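Local coordinates for protein xylooligosaccharide oxidase (PDB 5L6G) that oxidises the C1 hydroxyl of xylooligosaccharides and related sugars to lactones, using a bicovalently bound FAD and reducing oxygen to hydrogen peroxide, at residues Val85-Ser91 and His107-Asp113; Trp253-Gln257 and Ala351-Leu357; Tyr376-Tyr382 and Leu408-Tyr414. All coordinates share one frame; numbering follows the deposited sequence.

Contact 1: residues Val85-Ser91 and His107-Asp113. With FAD (flavin-adenine dinucleotide), chain D.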
loop_
_atom_site.group_PDB
_atom_site.type_symbol
_atom_site.label_atom_id
_atom_site.label_comp_id
_atom_site.label_asym_id
_atom_site.label_seq_id
_atom_site.Cartn_x
_atom_site.Cartn_y
_atom_site.Cartn_z
ATOM N N VAL A 85 16.247 22.272 3.451
ATOM C CA VAL A 85 15.401 21.433 4.262
ATOM C C VAL A 85 14.975 20.272 3.365
ATOM O O VAL A 85 15.068 20.343 2.140
ATOM C CB VAL A 85 14.173 22.188 4.855
ATOM C CG1 VAL A 85 14.622 23.322 5.796
ATOM C CG2 VAL A 85 13.260 22.742 3.765
ATOM N N LYS A 86 14.563 19.186 3.988
ATOM C CA LYS A 86 14.093 18.027 3.264
ATOM C C LYS A 86 12.659 18.294 2.844
ATOM O O LYS A 86 12.000 19.164 3.425
ATOM C CB LYS A 86 14.179 16.790 4.145
ATOM C CG LYS A 86 15.579 16.482 4.632
ATOM C CD LYS A 86 16.558 16.267 3.495
ATOM C CE LYS A 86 17.920 15.844 4.039
ATOM N NZ LYS A 86 18.912 15.548 2.966
ATOM N N ALA A 87 12.188 17.579 1.817
ATOM C CA ALA A 87 10.834 17.755 1.323
ATOM C C ALA A 87 10.228 16.414 1.035
ATOM O O ALA A 87 10.917 15.533 0.516
ATOM C CB ALA A 87 10.838 18.597 0.054
ATOM N N ASN A 88 8.952 16.233 1.375
ATOM C CA ASN A 88 8.247 15.006 1.015
ATOM C C ASN A 88 6.860 15.313 0.520
ATOM O O ASN A 88 6.198 16.151 1.094
ATOM C CB ASN A 88 8.131 14.072 2.233
ATOM C CG ASN A 88 9.433 13.917 2.952
ATOM O OD1 ASN A 88 9.757 14.710 3.850
ATOM N ND2 ASN A 88 10.232 12.950 2.522
ATOM N N PRO A 89 6.399 14.599 -0.512
ATOM C CA PRO A 89 5.018 14.701 -0.918
ATOM C C PRO A 89 4.103 13.950 0.029
ATOM O O PRO A 89 4.479 12.907 0.559
ATOM C CB PRO A 89 5.009 14.036 -2.290
ATOM C CG PRO A 89 6.096 13.047 -2.217
ATOM C CD PRO A 89 7.139 13.626 -1.327
ATOM N N LYS A 90 2.917 14.505 0.245
ATOM C CA LYS A 90 1.849 13.854 1.003
ATOM C C LYS A 90 0.636 13.811 0.098
ATOM O O LYS A 90 0.109 14.868 -0.324
ATOM C CB LYS A 90 1.543 14.624 2.266
ATOM C CG LYS A 90 0.553 13.936 3.194
ATOM C CD LYS A 90 0.381 14.787 4.456
ATOM C CE LYS A 90 -0.885 14.441 5.187
ATOM N NZ LYS A 90 -1.737 15.614 5.312
ATOM N N SER A 91 0.225 12.605 -0.251
ATOM C CA SER A 91 -0.918 12.418 -1.138
ATOM C C SER A 91 -2.167 12.153 -0.286
ATOM O O SER A 91 -2.907 13.077 0.013
ATOM C CB SER A 91 -0.632 11.315 -2.152
ATOM O OG SER A 91 -1.780 11.003 -2.919
ATOM N N HIS A 107 10.456 18.853 7.994
ATOM C CA HIS A 107 10.518 18.784 6.521
ATOM C C HIS A 107 9.468 19.693 5.934
ATOM O O HIS A 107 8.463 20.005 6.576
ATOM C CB HIS A 107 10.206 17.377 6.012
ATOM C CG HIS A 107 11.215 16.351 6.403
ATOM N ND1 HIS A 107 11.439 15.212 5.656
ATOM C CD2 HIS A 107 12.086 16.307 7.438
ATOM C CE1 HIS A 107 12.378 14.491 6.242
ATOM N NE2 HIS A 107 12.784 15.130 7.326
ATOM N N LEU A 108 9.703 20.102 4.694
ATOM C CA LEU A 108 8.663 20.710 3.886
ATOM C C LEU A 108 7.741 19.599 3.443
ATOM O O LEU A 108 8.202 18.623 2.867
ATOM C CB LEU A 108 9.255 21.374 2.651
ATOM C CG LEU A 108 8.239 21.826 1.608
ATOM C CD1 LEU A 108 7.337 22.913 2.173
ATOM C CD2 LEU A 108 8.957 22.318 0.362
ATOM N N VAL A 109 6.460 19.754 3.697
ATOM C CA VAL A 109 5.479 18.810 3.231
ATOM C C VAL A 109 4.786 19.420 2.035
ATOM O O VAL A 109 4.242 20.526 2.119
ATOM C CB VAL A 109 4.472 18.456 4.335
ATOM C CG1 VAL A 109 3.335 17.622 3.754
ATOM C CG2 VAL A 109 5.188 17.704 5.436
ATOM N N VAL A 110 4.833 18.702 0.925
ATOM C CA VAL A 110 4.169 19.132 -0.297
ATOM C C VAL A 110 2.847 18.399 -0.307
ATOM O O VAL A 110 2.759 17.242 -0.714
ATOM C CB VAL A 110 5.035 18.829 -1.529
ATOM C CG1 VAL A 110 4.359 19.310 -2.815
ATOM C CG2 VAL A 110 6.397 19.484 -1.326
ATOM N N GLU A 111 1.843 19.071 0.235
ATOM C CA GLU A 111 0.524 18.501 0.393
ATOM C C GLU A 111 -0.220 18.556 -0.942
ATOM O O GLU A 111 -0.482 19.639 -1.453
ATOM C CB GLU A 111 -0.252 19.301 1.441
ATOM C CG GLU A 111 -1.717 18.937 1.529
ATOM C CD GLU A 111 -1.907 17.535 2.048
ATOM O OE1 GLU A 111 -1.469 17.265 3.188
ATOM O OE2 GLU A 111 -2.481 16.697 1.335
ATOM N N LEU A 112 -0.607 17.390 -1.449
ATOM C CA LEU A 112 -1.088 17.213 -2.811
ATOM C C LEU A 112 -2.596 17.053 -2.911
ATOM O O LEU A 112 -3.117 16.869 -4.005
ATOM C CB LEU A 112 -0.430 15.974 -3.425
ATOM C CG LEU A 112 1.097 16.014 -3.503
ATOM C CD1 LEU A 112 1.580 14.698 -4.072
ATOM C CD2 LEU A 112 1.588 17.157 -4.382
ATOM N N ASP A 113 -3.295 17.174 -1.782
ATOM C CA ASP A 113 -4.720 16.855 -1.715
ATOM C C ASP A 113 -5.642 17.838 -2.411
ATOM O O ASP A 113 -6.805 17.527 -2.614
ATOM C CB ASP A 113 -5.176 16.644 -0.256
ATOM C CG ASP A 113 -5.293 17.939 0.532
ATOM O OD1 ASP A 113 -4.689 18.954 0.167
ATOM O OD2 ASP A 113 -5.998 17.941 1.561
HETATM P PA FAD D . 1.205 9.246 2.084
HETATM O O1A FAD D . 0.691 10.558 1.539
HETATM O O2A FAD D . 1.431 9.177 3.561
HETATM O O5B FAD D . 2.447 8.762 1.251
HETATM C C5B FAD D . 3.139 7.534 1.496
HETATM C C4B FAD D . 4.535 7.609 0.920
HETATM O O4B FAD D . 4.453 7.837 -0.489
HETATM C C3B FAD D . 5.346 8.760 1.493
HETATM O O3B FAD D . 6.713 8.406 1.502
HETATM C C2B FAD D . 5.131 9.867 0.494
HETATM O O2B FAD D . 6.135 10.873 0.528
HETATM C C1B FAD D . 5.080 9.086 -0.801
HETATM N N9A FAD D . 4.302 9.811 -1.808
HETATM C C8A FAD D . 3.049 10.252 -1.729
HETATM N N7A FAD D . 2.694 10.896 -2.865
HETATM C C5A FAD D . 3.759 10.832 -3.664
HETATM C C6A FAD D . 4.072 11.338 -4.998
HETATM N N6A FAD D . 3.094 11.998 -5.647
HETATM N N1A FAD D . 5.313 11.112 -5.476
HETATM C C2A FAD D . 6.253 10.438 -4.808
HETATM N N3A FAD D . 6.026 9.937 -3.557
HETATM C C4A FAD D . 4.811 10.121 -2.973
HETATM N N1 FAD D . -2.365 -0.799 1.115
HETATM C C2 FAD D . -2.597 -1.853 0.272
HETATM O O2 FAD D . -1.647 -2.297 -0.431
HETATM N N3 FAD D . -3.836 -2.394 0.160
HETATM C C4 FAD D . -4.902 -1.929 0.856
HETATM O O4 FAD D . -6.061 -2.423 0.765
HETATM C C4X FAD D . -4.727 -0.798 1.792
HETATM N N5 FAD D . -5.740 -0.268 2.537
HETATM C C5X FAD D . -5.568 0.812 3.387
HETATM C C6 FAD D . -6.621 1.368 4.125
HETATM C C7 FAD D . -6.381 2.451 4.985
HETATM C C7M FAD D . -7.540 3.005 5.777
HETATM C C8 FAD D . -5.013 3.068 5.093
HETATM C C8M FAD D . -4.742 4.291 5.961
HETATM C C9 FAD D . -3.988 2.507 4.340
HETATM C C9A FAD D . -4.201 1.395 3.504
HETATM N N10 FAD D . -3.156 0.802 2.747
HETATM C C10 FAD D . -3.357 -0.277 1.883
HETATM C "C1'" FAD D . -1.786 1.298 2.804
HETATM C "C2'" FAD D . -1.501 2.314 1.744
HETATM O "O2'" FAD D . -1.300 1.603 0.519
HETATM C "C3'" FAD D . -0.196 2.983 2.141
HETATM O "O3'" FAD D . -0.295 3.576 3.441
HETATM C "C4'" FAD D . 0.131 4.058 1.101
HETATM O "O4'" FAD D . 1.556 4.189 1.005
HETATM C "C5'" FAD D . -0.537 5.353 1.488
HETATM O "O5'" FAD D . -0.550 6.238 0.365
HETATM P P FAD D . -0.888 7.754 0.645
HETATM O O1P FAD D . -0.668 8.585 -0.579
HETATM O O2P FAD D . -2.223 7.862 1.310
HETATM O O3P FAD D . 0.128 8.079 1.840
HETATM O O HOH W 1 -2.897 14.376 2.355
#

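Contact 2: residues Trp253-Gln257 and Ala351-Leu357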
loop_
_atom_site.group_PDB
_atom_site.type_symbol
_atom_site.label_atom_id
_atom_site.label_comp_id
_atom_site.label_asym_id
_atom_site.label_seq_id
_atom_site.Cartn_x
_atom_site.Cartn_y
_atom_site.Cartn_z
ATOM N N TRP A 253 -3.967 -23.790 7.579
ATOM C CA TRP A 253 -3.074 -22.989 6.789
ATOM C C TRP A 253 -2.243 -23.874 5.891
ATOM O O TRP A 253 -1.994 -23.515 4.746
ATOM C CB TRP A 253 -2.181 -22.174 7.729
ATOM C CG TRP A 253 -1.438 -21.035 7.153
ATOM C CD1 TRP A 253 -0.996 -20.864 5.873
ATOM C CD2 TRP A 253 -0.973 -19.910 7.890
ATOM N NE1 TRP A 253 -0.305 -19.682 5.768
ATOM C CE2 TRP A 253 -0.261 -19.090 7.003
ATOM C CE3 TRP A 253 -1.086 -19.525 9.232
ATOM C CZ2 TRP A 253 0.325 -17.888 7.405
ATOM C CZ3 TRP A 253 -0.499 -18.349 9.638
ATOM C CH2 TRP A 253 0.185 -17.531 8.724
ATOM N N GLY A 254 -1.817 -25.031 6.400
ATOM C CA GLY A 254 -1.001 -25.953 5.612
ATOM C C GLY A 254 -1.765 -26.366 4.365
ATOM O O GLY A 254 -1.202 -26.404 3.258
ATOM N N ALA A 255 -3.054 -26.673 4.540
ATOM C CA ALA A 255 -3.899 -27.025 3.413
ATOM C C ALA A 255 -4.058 -25.848 2.463
ATOM O O ALA A 255 -4.000 -26.025 1.252
ATOM C CB ALA A 255 -5.263 -27.479 3.879
ATOM N N LEU A 256 -4.301 -24.667 3.030
ATOM C CA LEU A 256 -4.577 -23.491 2.234
ATOM C C LEU A 256 -3.385 -23.118 1.349
ATOM O O LEU A 256 -3.553 -22.799 0.166
ATOM C CB LEU A 256 -4.952 -22.323 3.137
ATOM C CG LEU A 256 -5.388 -21.007 2.489
ATOM C CD1 LEU A 256 -6.714 -21.168 1.750
ATOM C CD2 LEU A 256 -5.496 -19.964 3.577
ATOM N N GLN A 257 -2.178 -23.126 1.917
ATOM C CA GLN A 257 -1.006 -22.785 1.118
ATOM C C GLN A 257 -0.726 -23.802 0.028
ATOM O O GLN A 257 -0.322 -23.425 -1.073
ATOM C CB GLN A 257 0.235 -22.573 1.985
ATOM C CG GLN A 257 0.833 -23.792 2.627
ATOM C CD GLN A 257 1.963 -23.423 3.559
ATOM O OE1 GLN A 257 2.243 -22.229 3.784
ATOM N NE2 GLN A 257 2.633 -24.447 4.110
ATOM N N ALA A 351 5.496 -20.168 0.905
ATOM C CA ALA A 351 4.839 -21.151 1.761
ATOM C C ALA A 351 5.688 -21.321 3.032
ATOM O O ALA A 351 6.892 -21.114 3.026
ATOM C CB ALA A 351 4.659 -22.472 1.046
ATOM N N LEU A 352 5.039 -21.669 4.126
ATOM C CA LEU A 352 5.702 -21.791 5.413
ATOM C C LEU A 352 5.943 -23.261 5.743
ATOM O O LEU A 352 5.046 -24.080 5.596
ATOM C CB LEU A 352 4.810 -21.167 6.485
ATOM C CG LEU A 352 4.498 -19.684 6.266
ATOM C CD1 LEU A 352 3.644 -19.132 7.387
ATOM C CD2 LEU A 352 5.771 -18.898 6.121
ATOM N N PRO A 353 7.158 -23.603 6.179
ATOM C CA PRO A 353 7.369 -24.940 6.654
ATOM C C PRO A 353 6.511 -25.201 7.907
ATOM O O PRO A 353 6.198 -24.262 8.640
ATOM C CB PRO A 353 8.872 -24.994 6.930
ATOM C CG PRO A 353 9.343 -23.617 7.002
ATOM C CD PRO A 353 8.349 -22.745 6.307
ATOM N N PRO A 354 6.081 -26.446 8.115
ATOM C CA PRO A 354 5.201 -26.744 9.246
ATOM C C PRO A 354 5.751 -26.317 10.618
ATOM O O PRO A 354 4.978 -25.915 11.461
ATOM C CB PRO A 354 5.030 -28.252 9.150
ATOM C CG PRO A 354 5.065 -28.503 7.681
ATOM C CD PRO A 354 6.128 -27.576 7.157
ATOM N N ASP A 355 7.065 -26.394 10.805
ATOM C CA ASP A 355 7.729 -25.907 12.026
ATOM C C ASP A 355 7.437 -24.417 12.269
ATOM O O ASP A 355 7.167 -24.011 13.405
ATOM C CB ASP A 355 9.252 -26.167 11.976
ATOM C CG ASP A 355 9.880 -25.867 10.584
ATOM O OD1 ASP A 355 9.581 -26.622 9.623
ATOM O OD2 ASP A 355 10.669 -24.905 10.454
ATOM N N VAL A 356 7.456 -23.627 11.191
ATOM C CA VAL A 356 7.090 -22.222 11.257
ATOM C C VAL A 356 5.582 -22.066 11.440
ATOM O O VAL A 356 5.142 -21.245 12.235
ATOM C CB VAL A 356 7.560 -21.447 10.009
ATOM C CG1 VAL A 356 7.009 -20.028 9.989
ATOM C CG2 VAL A 356 9.076 -21.437 9.945
ATOM N N LEU A 357 4.773 -22.824 10.704
ATOM C CA LEU A 357 3.338 -22.789 10.967
ATOM C C LEU A 357 3.068 -22.991 12.477
ATOM O O LEU A 357 2.270 -22.267 13.081
ATOM C CB LEU A 357 2.609 -23.853 10.153
ATOM C CG LEU A 357 2.519 -23.571 8.659
ATOM C CD1 LEU A 357 1.871 -24.710 7.905
ATOM C CD2 LEU A 357 1.741 -22.292 8.428
#

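Contact 3: residues Tyr376-Tyr382 and Leu408-Tyr414. With XYP (beta-D-xylopyranose), chain H.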
loop_
_atom_site.group_PDB
_atom_site.type_symbol
_atom_site.label_atom_id
_atom_site.label_comp_id
_atom_site.label_asym_id
_atom_site.label_seq_id
_atom_site.Cartn_x
_atom_site.Cartn_y
_atom_site.Cartn_z
ATOM N N TYR A 376 -5.419 -7.153 14.410
ATOM C CA TYR A 376 -5.806 -8.118 13.378
ATOM C C TYR A 376 -4.596 -8.534 12.577
ATOM O O TYR A 376 -3.552 -7.867 12.609
ATOM C CB TYR A 376 -6.918 -7.594 12.448
ATOM C CG TYR A 376 -6.579 -6.394 11.569
ATOM C CD1 TYR A 376 -5.829 -6.551 10.393
ATOM C CD2 TYR A 376 -7.049 -5.121 11.879
ATOM C CE1 TYR A 376 -5.536 -5.465 9.573
ATOM C CE2 TYR A 376 -6.763 -4.030 11.047
ATOM C CZ TYR A 376 -5.997 -4.222 9.904
ATOM O OH TYR A 376 -5.682 -3.162 9.071
ATOM N N ILE A 377 -4.742 -9.660 11.888
ATOM C CA ILE A 377 -3.777 -10.111 10.906
ATOM C C ILE A 377 -4.517 -10.371 9.586
ATOM O O ILE A 377 -5.599 -10.970 9.563
ATOM C CB ILE A 377 -3.003 -11.370 11.370
ATOM C CG1 ILE A 377 -1.957 -11.776 10.331
ATOM C CG2 ILE A 377 -3.928 -12.543 11.641
ATOM C CD1 ILE A 377 -1.007 -12.844 10.835
ATOM N N ILE A 378 -3.940 -9.893 8.496
ATOM C CA ILE A 378 -4.451 -10.227 7.180
ATOM C C ILE A 378 -3.391 -11.075 6.491
ATOM O O ILE A 378 -2.220 -10.741 6.522
ATOM C CB ILE A 378 -4.774 -8.977 6.369
ATOM C CG1 ILE A 378 -6.050 -8.333 6.899
ATOM C CG2 ILE A 378 -4.910 -9.314 4.890
ATOM C CD1 ILE A 378 -6.430 -7.055 6.175
ATOM N N ILE A 379 -3.800 -12.198 5.915
ATOM C CA ILE A 379 -2.921 -13.001 5.098
ATOM C C ILE A 379 -3.561 -13.008 3.726
ATOM O O ILE A 379 -4.584 -13.663 3.511
ATOM C CB ILE A 379 -2.770 -14.462 5.616
ATOM C CG1 ILE A 379 -2.374 -14.480 7.091
ATOM C CG2 ILE A 379 -1.724 -15.216 4.797
ATOM C CD1 ILE A 379 -2.851 -15.701 7.827
ATOM N N ASP A 380 -2.964 -12.280 2.791
ATOM C CA ASP A 380 -3.536 -12.183 1.457
ATOM C C ASP A 380 -3.139 -13.396 0.651
ATOM O O ASP A 380 -1.982 -13.815 0.703
ATOM C CB ASP A 380 -3.025 -10.933 0.744
ATOM C CG ASP A 380 -3.629 -9.672 1.289
ATOM O OD1 ASP A 380 -4.859 -9.585 1.377
ATOM O OD2 ASP A 380 -2.883 -8.741 1.581
ATOM N N MET A 381 -4.091 -13.959 -0.097
ATOM C CA MET A 381 -3.762 -14.963 -1.096
ATOM C C MET A 381 -3.134 -14.226 -2.280
ATOM O O MET A 381 -3.808 -13.723 -3.152
ATOM C CB MET A 381 -5.014 -15.770 -1.524
ATOM C CG MET A 381 -5.733 -16.440 -0.374
ATOM S SD MET A 381 -4.812 -17.668 0.593
ATOM C CE MET A 381 -4.243 -16.667 1.959
ATOM N N TYR A 382 -1.812 -14.170 -2.284
ATOM C CA TYR A 382 -1.075 -13.180 -3.056
ATOM C C TYR A 382 -0.496 -13.756 -4.344
ATOM O O TYR A 382 -0.594 -13.154 -5.417
ATOM C CB TYR A 382 0.019 -12.623 -2.140
ATOM C CG TYR A 382 0.998 -11.664 -2.769
ATOM C CD1 TYR A 382 2.141 -12.130 -3.402
ATOM C CD2 TYR A 382 0.792 -10.305 -2.709
ATOM C CE1 TYR A 382 3.050 -11.271 -3.967
ATOM C CE2 TYR A 382 1.703 -9.423 -3.260
ATOM C CZ TYR A 382 2.824 -9.912 -3.896
ATOM O OH TYR A 382 3.718 -9.039 -4.445
ATOM N N LEU A 408 4.281 -15.872 -1.971
ATOM C CA LEU A 408 3.002 -16.557 -1.967
ATOM C C LEU A 408 1.953 -15.813 -1.166
ATOM O O LEU A 408 0.769 -15.825 -1.543
ATOM C CB LEU A 408 3.188 -17.923 -1.341
ATOM C CG LEU A 408 1.994 -18.855 -1.473
ATOM C CD1 LEU A 408 1.602 -19.062 -2.928
ATOM C CD2 LEU A 408 2.309 -20.183 -0.804
ATOM N N PHE A 409 2.390 -15.212 -0.051
ATOM C CA PHE A 409 1.503 -14.552 0.906
ATOM C C PHE A 409 2.031 -13.168 1.224
ATOM O O PHE A 409 3.233 -12.971 1.392
ATOM C CB PHE A 409 1.427 -15.295 2.245
ATOM C CG PHE A 409 0.776 -16.640 2.169
ATOM C CD1 PHE A 409 -0.494 -16.778 1.639
ATOM C CD2 PHE A 409 1.435 -17.766 2.629
ATOM C CE1 PHE A 409 -1.101 -18.007 1.582
ATOM C CE2 PHE A 409 0.845 -19.003 2.548
ATOM C CZ PHE A 409 -0.433 -19.127 2.037
ATOM N N LEU A 410 1.098 -12.237 1.331
ATOM C CA LEU A 410 1.331 -10.910 1.856
ATOM C C LEU A 410 0.540 -10.735 3.137
ATOM O O LEU A 410 -0.639 -11.124 3.243
ATOM C CB LEU A 410 0.894 -9.877 0.827
ATOM C CG LEU A 410 0.831 -8.414 1.197
ATOM C CD1 LEU A 410 2.241 -7.935 1.483
ATOM C CD2 LEU A 410 0.178 -7.607 0.067
ATOM N N TYR A 411 1.172 -10.107 4.112
ATOM C CA TYR A 411 0.593 -9.995 5.432
ATOM C C TYR A 411 0.546 -8.558 5.905
ATOM O O TYR A 411 1.494 -7.790 5.681
ATOM C CB TYR A 411 1.429 -10.741 6.450
ATOM C CG TYR A 411 1.719 -12.199 6.188
ATOM C CD1 TYR A 411 2.626 -12.584 5.200
ATOM C CD2 TYR A 411 1.147 -13.183 6.964
ATOM C CE1 TYR A 411 2.965 -13.902 4.995
ATOM C CE2 TYR A 411 1.472 -14.515 6.774
ATOM C CZ TYR A 411 2.383 -14.875 5.792
ATOM O OH TYR A 411 2.711 -16.190 5.585
ATOM N N GLU A 412 -0.547 -8.229 6.590
ATOM C CA GLU A 412 -0.649 -7.020 7.358
ATOM C C GLU A 412 -0.916 -7.442 8.802
ATOM O O GLU A 412 -1.851 -8.202 9.056
ATOM C CB GLU A 412 -1.793 -6.129 6.879
ATOM C CG GLU A 412 -1.811 -4.779 7.584
ATOM C CD GLU A 412 -2.974 -3.895 7.169
ATOM O OE1 GLU A 412 -3.895 -4.370 6.445
ATOM O OE2 GLU A 412 -2.973 -2.722 7.601
ATOM N N LEU A 413 -0.086 -6.951 9.719
ATOM C CA LEU A 413 -0.278 -7.155 11.146
ATOM C C LEU A 413 -0.517 -5.794 11.765
ATOM O O LEU A 413 0.250 -4.874 11.564
ATOM C CB LEU A 413 0.923 -7.838 11.806
ATOM C CG LEU A 413 1.379 -9.228 11.325
ATOM C CD1 LEU A 413 2.217 -9.144 10.069
ATOM C CD2 LEU A 413 2.170 -9.952 12.409
ATOM N N TYR A 414 -1.601 -5.670 12.519
ATOM C CA TYR A 414 -2.107 -4.361 12.913
ATOM C C TYR A 414 -2.502 -4.409 14.365
ATOM O O TYR A 414 -3.251 -5.286 14.777
ATOM C CB TYR A 414 -3.311 -4.018 12.051
ATOM C CG TYR A 414 -3.653 -2.555 11.917
ATOM C CD1 TYR A 414 -3.131 -1.799 10.874
ATOM C CD2 TYR A 414 -4.557 -1.943 12.769
ATOM C CE1 TYR A 414 -3.463 -0.465 10.714
ATOM C CE2 TYR A 414 -4.899 -0.599 12.609
ATOM C CZ TYR A 414 -4.350 0.123 11.565
ATOM O OH TYR A 414 -4.691 1.431 11.359
HETATM O O1 XYP H . -4.925 -4.279 3.766
HETATM C C1 XYP H . -5.796 -3.256 4.242
HETATM C C2 XYP H . -7.200 -3.834 4.414
HETATM C C3 XYP H . -8.123 -2.842 5.110
HETATM C C4 XYP H . -7.486 -2.351 6.407
HETATM C C5 XYP H . -6.073 -1.813 6.152
HETATM O O2 XYP H . -7.709 -4.140 3.116
HETATM O O3 XYP H . -9.425 -3.417 5.315
HETATM O O4 XYP H . -8.259 -1.275 6.953
HETATM O O5 XYP H . -5.266 -2.762 5.462
#

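Contact 1: residues Val85-Ser91 and His107-Asp113
K86 lies over the imidazole of H107. Its CB sits above the ring centre, 3.5 Å from the centroid, which makes a CH-pi contact. N88 meets the same ring at its edge. H107 ND1 donates to N88 OD1 over a short 2.5 Å, with the oxygen near the ring plane. The side-chain amide and the imidazole are nearly coplanar, 19° apart. The other ring nitrogen, NE2, is bonded to E104, so both nitrogens of H107 have partners and its rotation is fixed. N88 ND2 is held in turn by the carbonyl of Y487.

At the other end K90 reaches across to E111. Its CG is anti to the backbone N (chi1 -173°), and the chain runs out straight before bending at chi4. This brings NZ to E111 OE1, a 2.7 Å salt bridge on the syn lone pair. The carbonyl of D49 also accepts from NZ. A water donates to both E111 OE2 and S91 O, which ties the carboxylate to the backbone of S91, beside the cofactor. P89 turns to the opposite face of the sheet, where its CB packs on L112 CD1 at 3.9 Å. P89 CG lies 3.3 Å from FAD C4A, against the adenine. The backbone holds the FAD as well: P89 O accepts from the ribose O2B at 2.6 Å, and S91 N donates to the phosphate O1A at 2.8 Å.

The strands are parallel neighbours in the FAD-binding domain of the PCMH type. Strand 87-90 is outermost in a four-stranded mixed sheet, and strand 108-111 lies between it and strand 63-65. Helix 70-83 packs on the face of A87 and L108, and I219 of strand 219-229 touches P89 and V110.

Contact 2: residues Trp253-Gln257 and Ala351-Leu357
Q257 offers its side-chain amide to the backbone of L352, and both ends of the amide are used. Its OE1 accepts from L352 N at 2.9 Å, in a nearly straight bond (175° at the hydrogen). Its NE2 donates to L352 O, also at 2.9 Å. That donor lies in the carbonyl plane and on a lone pair, whereas L352 N comes to OE1 tilted 32° from the amide carbonyl plane. The pair of bonds closes a ring between one side chain and one residue's backbone, and it fixes which way the amide is turned. Q257 CG sits between its own backbone N and carbonyl carbon (chi1 71°), and the extended chain beyond CG lets the amide reach both the N and the O of L352.

This joins helix 246-261 to the loop that leads from strand 341-349 into helix 354-368. P353 is the N-cap residue of the latter helix, and its carbonyl takes the first-turn bond from L357 N. Both helices lie on one side of the eight-stranded antiparallel sheet.

Beside the polar pair the contact is apolar. L357 CD2 stands over the five-membered ring of W253, 3.7 Å from its centroid, in a CH-pi contact. L352 CD1 comes within 3.5 Å of W253 CZ2. L357 CD1 rests on G254 CA at 3.9 Å.

Contact 3: residues Tyr376-Tyr382 and Leu408-Tyr414
Y376 lays its ring over Y414 CB, which stands 3.5 Å from the ring centroid in a CH-pi contact. The two phenol rings are nearly parallel, 8° apart, but offset, with little of one above the other. Y376 OH instead lies over the rim of the Y414 ring. Y376 chi1 of 65° sets CG between the backbone N and carbonyl carbon, and the ring leans across to the neighbouring strand. There its OH comes 3.1 Å from E412 OE2, a weak hydrogen bond, with ring and carboxylate planes almost perpendicular. An alanine in place of Y376 is likely to leave Y414 CB without its ring cover, and E412 OE2 with Y96 but without this weak partner.

On the other sheet face, I379 CG2 packs on F409 CD1 at 3.7 Å, and M381 brings its sulfur to the F409 ring edge, a Met-aromatic contact. I378 N bonds E412 O at 2.7 Å.

E412 binds substrate. O1 of the bound xylose donates a hydrogen bond to E412 OE1, but OE1 stands too close to the sugar in the model and its exact place is doubtful. The arrangement is consistent with a carboxylate that positions the C1 hydroxyl for oxidation.

Contacts 2 and 3 are joined directly, and their centres lie about 14 Å apart. W253 CZ2 reaches Y411 OH at 3.4 Å, and Q257 CB meets F409 CZ at 3.5 Å. The helices of contact 2 thus back the sheet face that carries F409 and Y411, while the other face, with Y376 and E412, lines the xylose pocket. The W253 side chain remains about 12 Å from that of E412. Contact 1 lies on the opposite side of the chain's centre, its centre about 29 Å from that of contact 3. FAD runs between the two, whose nearest atoms are about 15 Å apart: contact 1 holds its adenine, ribose and phosphate end, and the L410 side chain of contact 3 comes within about 6 Å of the cofactor.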